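Local coordinates for protein aminotransferase class I and II (PDB 3OP7) that probably catalyses the transfer of amino groups between amino acids and oxo acids, using pyridoxal phosphate bound to a lysine as cofactor, at residues E128-Q133 against L150-T155. Residues are numbered along the deposited sequence; the frame is centred on the assembly and turned at random.
Sequences EVDLWQ and LIRPTT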
ATOM      1  N   GLU A 128      15.653 -16.195   8.076  1.00 28.93           N
ATOM      2  CA  GLU A 128      16.898 -16.017   8.781  1.00 30.61           C
ATOM      3  C   GLU A 128      17.711 -14.989   8.004  1.00 29.96           C
ATOM      4  O   GLU A 128      18.101 -15.252   6.869  1.00 29.50           O
ATOM      5  CB  GLU A 128      17.634 -17.357   8.854  1.00 31.83           C
ATOM      6  CG  GLU A 128      18.848 -17.226   9.681  1.00 36.20           C
ATOM      7  CD  GLU A 128      19.601 -18.541   9.916  1.00 40.68           C
ATOM      8  OE1 GLU A 128      19.135 -19.646   9.539  1.00 42.99           O
ATOM      9  OE2 GLU A 128      20.699 -18.422  10.483  1.00 44.03           O
ATOM     10  N   VAL A 129      17.975 -13.831   8.601  1.00 29.65           N
ATOM     11  CA  VAL A 129      18.548 -12.696   7.885  1.00 29.18           C
ATOM     12  C   VAL A 129      19.947 -12.386   8.372  1.00 30.48           C
ATOM     13  O   VAL A 129      20.139 -12.119   9.547  1.00 32.63           O
ATOM     14  CB  VAL A 129      17.685 -11.431   8.051  1.00 29.56           C
ATOM     15  CG1 VAL A 129      18.341 -10.213   7.311  1.00 27.20           C
ATOM     16  CG2 VAL A 129      16.268 -11.700   7.554  1.00 29.61           C
ATOM     17  N   ASP A 130      20.915 -12.490   7.476  1.00 29.67           N
ATOM     18  CA  ASP A 130      22.274 -12.076   7.745  1.00 29.93           C
ATOM     19  C   ASP A 130      22.514 -10.668   7.182  1.00 29.81           C
ATOM     20  O   ASP A 130      21.948 -10.287   6.148  1.00 29.30           O
ATOM     21  CB  ASP A 130      23.246 -13.074   7.086  1.00 31.83           C
ATOM     22  CG  ASP A 130      23.595 -14.262   7.979  1.00 35.01           C
ATOM     23  OD1 ASP A 130      23.868 -14.046   9.190  1.00 36.87           O
ATOM     24  OD2 ASP A 130      23.616 -15.413   7.470  1.00 34.89           O
ATOM     25  N   LEU A 131      23.362  -9.910   7.860  1.00 30.04           N
ATOM     26  CA  LEU A 131      23.637  -8.530   7.510  1.00 29.55           C
ATOM     27  C   LEU A 131      24.974  -8.388   6.825  1.00 29.47           C
ATOM     28  O   LEU A 131      26.028  -8.806   7.331  1.00 30.62           O
ATOM     29  CB  LEU A 131      23.560  -7.662   8.748  1.00 30.40           C
ATOM     30  CG  LEU A 131      22.201  -7.720   9.487  1.00 30.48           C
ATOM     31  CD1 LEU A 131      22.284  -6.809  10.743  1.00 34.40           C
ATOM     32  CD2 LEU A 131      20.996  -7.358   8.650  1.00 30.02           C
ATOM     33  N   TRP A 132      24.934  -7.805   5.650  1.00 28.04           N
ATOM     34  CA  TRP A 132      26.124  -7.612   4.841  1.00 27.74           C
ATOM     35  C   TRP A 132      26.546  -6.156   5.015  1.00 28.24           C
ATOM     36  O   TRP A 132      25.951  -5.254   4.429  1.00 26.77           O
ATOM     37  CB  TRP A 132      25.748  -7.948   3.402  1.00 27.59           C
ATOM     38  CG  TRP A 132      26.917  -7.945   2.434  1.00 24.70           C
ATOM     39  CD1 TRP A 132      28.246  -8.201   2.715  1.00 25.44           C
ATOM     40  CD2 TRP A 132      26.853  -7.716   1.018  1.00 25.99           C
ATOM     41  NE1 TRP A 132      28.973  -8.134   1.565  1.00 28.27           N
ATOM     42  CE2 TRP A 132      28.159  -7.813   0.517  1.00 26.13           C
ATOM     43  CE3 TRP A 132      25.824  -7.406   0.130  1.00 25.15           C
ATOM     44  CZ2 TRP A 132      28.452  -7.644  -0.859  1.00 27.49           C
ATOM     45  CZ3 TRP A 132      26.119  -7.234  -1.224  1.00 26.53           C
ATOM     46  CH2 TRP A 132      27.390  -7.357  -1.701  1.00 25.49           C
ATOM     47  N   GLN A 133      27.610  -5.975   5.800  1.00 28.49           N
ATOM     48  CA  GLN A 133      27.943  -4.666   6.403  1.00 30.35           C
ATOM     49  C   GLN A 133      28.705  -3.739   5.453  1.00 30.58           C
ATOM     50  O   GLN A 133      29.747  -4.100   4.918  1.00 31.64           O
ATOM     51  CB  GLN A 133      28.795  -4.837   7.686  1.00 32.20           C
ATOM     52  CG  GLN A 133      28.092  -5.615   8.831  1.00 35.23           C
ATOM     53  CD  GLN A 133      27.076  -4.808   9.607  1.00 39.63           C
ATOM     54  OE1 GLN A 133      26.990  -3.574   9.472  1.00 40.98           O
ATOM     55  NE2 GLN A 133      26.258  -5.508  10.407  1.00 42.84           N
ATOM     56  N   LEU A 150      29.081 -15.327   3.902  1.00 33.20           N
ATOM     57  CA  LEU A 150      27.699 -15.359   4.402  1.00 32.14           C
ATOM     58  C   LEU A 150      26.754 -16.226   3.592  1.00 31.11           C
ATOM     59  O   LEU A 150      25.788 -16.745   4.134  1.00 31.53           O
ATOM     60  CB  LEU A 150      27.107 -13.951   4.449  1.00 31.56           C
ATOM     61  CG  LEU A 150      27.777 -12.994   5.447  1.00 32.96           C
ATOM     62  CD1 LEU A 150      27.375 -11.555   5.088  1.00 33.27           C
ATOM     63  CD2 LEU A 150      27.317 -13.371   6.863  1.00 33.86           C
ATOM     64  N   ILE A 151      27.006 -16.355   2.299  1.00 30.22           N
ATOM     65  CA  ILE A 151      26.087 -17.078   1.402  1.00 28.45           C
ATOM     66  C   ILE A 151      26.100 -18.569   1.728  1.00 28.15           C
ATOM     67  O   ILE A 151      27.137 -19.143   2.142  1.00 28.29           O
ATOM     68  CB  ILE A 151      26.440 -16.811  -0.096  1.00 28.10           C
ATOM     69  CG1 ILE A 151      25.255 -17.192  -1.001  1.00 30.71           C
ATOM     70  CG2 ILE A 151      27.747 -17.474  -0.478  1.00 29.80           C
ATOM     71  CD1 ILE A 151      25.224 -16.560  -2.388  1.00 35.18           C
ATOM     72  N   ARG A 152      24.971 -19.199   1.476  1.00 28.62           N
ATOM     73  CA  ARG A 152      24.752 -20.600   1.767  1.00 29.10           C
ATOM     74  C   ARG A 152      24.201 -21.261   0.532  1.00 28.14           C
ATOM     75  O   ARG A 152      23.584 -20.572  -0.306  1.00 26.92           O
ATOM     76  CB  ARG A 152      23.695 -20.736   2.870  1.00 30.09           C
ATOM     77  CG  ARG A 152      24.065 -20.100   4.207  1.00 31.09           C
ATOM     78  CD  ARG A 152      22.879 -20.337   5.166  1.00 32.91           C
ATOM     79  NE  ARG A 152      23.073 -19.595   6.412  1.00 36.56           N
ATOM     80  CZ  ARG A 152      22.182 -19.582   7.406  1.00 37.44           C
ATOM     81  NH1 ARG A 152      21.056 -20.256   7.302  1.00 38.27           N
ATOM     82  NH2 ARG A 152      22.401 -18.837   8.473  1.00 40.22           N
ATOM     83  N   PRO A 153      24.258 -22.603   0.493  1.00 28.98           N
ATOM     84  CA  PRO A 153      23.786 -23.311  -0.679  1.00 29.43           C
ATOM     85  C   PRO A 153      22.357 -22.998  -1.031  1.00 31.02           C
ATOM     86  O   PRO A 153      22.000 -23.034  -2.203  1.00 33.35           O
ATOM     87  CB  PRO A 153      23.977 -24.773  -0.295  1.00 30.94           C
ATOM     88  CG  PRO A 153      25.234 -24.734   0.551  1.00 31.93           C
ATOM     89  CD  PRO A 153      25.077 -23.474   1.364  1.00 30.26           C
ATOM     90  N   THR A 154      21.569 -22.663  -0.021  1.00 30.00           N
ATOM     91  CA  THR A 154      20.124 -22.432  -0.192  1.00 30.51           C
ATOM     92  C   THR A 154      19.723 -20.978  -0.007  1.00 28.76           C
ATOM     93  O   THR A 154      18.517 -20.671   0.127  1.00 28.81           O
ATOM     94  CB  THR A 154      19.265 -23.327   0.788  1.00 30.74           C
ATOM     95  OG1 THR A 154      19.598 -23.023   2.154  1.00 34.60           O
ATOM     96  CG2 THR A 154      19.466 -24.833   0.502  1.00 36.85           C
ATOM     97  N   THR A 155      20.676 -20.027  -0.042  1.00 27.58           N
ATOM     98  CA  THR A 155      20.304 -18.645   0.143  1.00 27.71           C
ATOM     99  C   THR A 155      19.249 -18.272  -0.892  1.00 26.87           C
ATOM    100  O   THR A 155      19.454 -18.463  -2.082  1.00 28.22           O
ATOM    101  CB  THR A 155      21.532 -17.716   0.095  1.00 26.85           C
ATOM    102  OG1 THR A 155      22.409 -18.021   1.191  1.00 28.45           O
ATOM    103  CG2 THR A 155      21.159 -16.177   0.113  1.00 25.69           C
TER
HETATM  104  O   HOH W   1      25.482 -17.485   6.615  1.00 34.25           O
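Arg152 grips the carboxylate of Glu128 end-on with two nitrogens, in a salt bridge near one edge of the large, mainly parallel sheet of the class I and II aminotransferase fold. NH2 lies 2.7 Å from Glu128 OE2 and NH1 3.0 Å from Glu128 OE1, both N-H groups pointing almost straight at their oxygens. The oxygens sit close to the guanidinium plane, yet the carboxylate is turned 75° against it, and Arg152 meets both from above the carboxylate plane. The two extended side chains meet at about a right angle, joining strand 128-135 to the loop between helix 144-150 and strand 157-161. Asp130 adds a second, more distant carboxylate: its OD2 is 3.8 Å from Arg152 NH2, a long salt bridge, and is also hydrogen-bonded to His107 of the adjacent strand. A water joins Asp130, Leu150 and Arg152: it accepts from Arg152 NE in the guanidinium plane and lies 2.6 Å from Leu150 O and within hydrogen-bonding distance of Asp130 OD2. Partners at NH1, NH2 and NE, all near the guanidinium plane, would fix the rotation of the group. Behind it, a type I turn runs from Arg152 to Thr155, whose OG1 accepts from Arg152 N and bonds to His107 as well. The apolar part belongs to Leu150, at the end of its helix. With CG anti to the carbonyl carbon (chi1 -65°), the side chain is directed at the strand, and its two methyls divide there: CD2 rests against the Asp130 side chain, whereas CD1 reaches the Trp132 ring obliquely, 4.2 Å from Trp132 CD1, and lies 3.8 Å from Leu131 O.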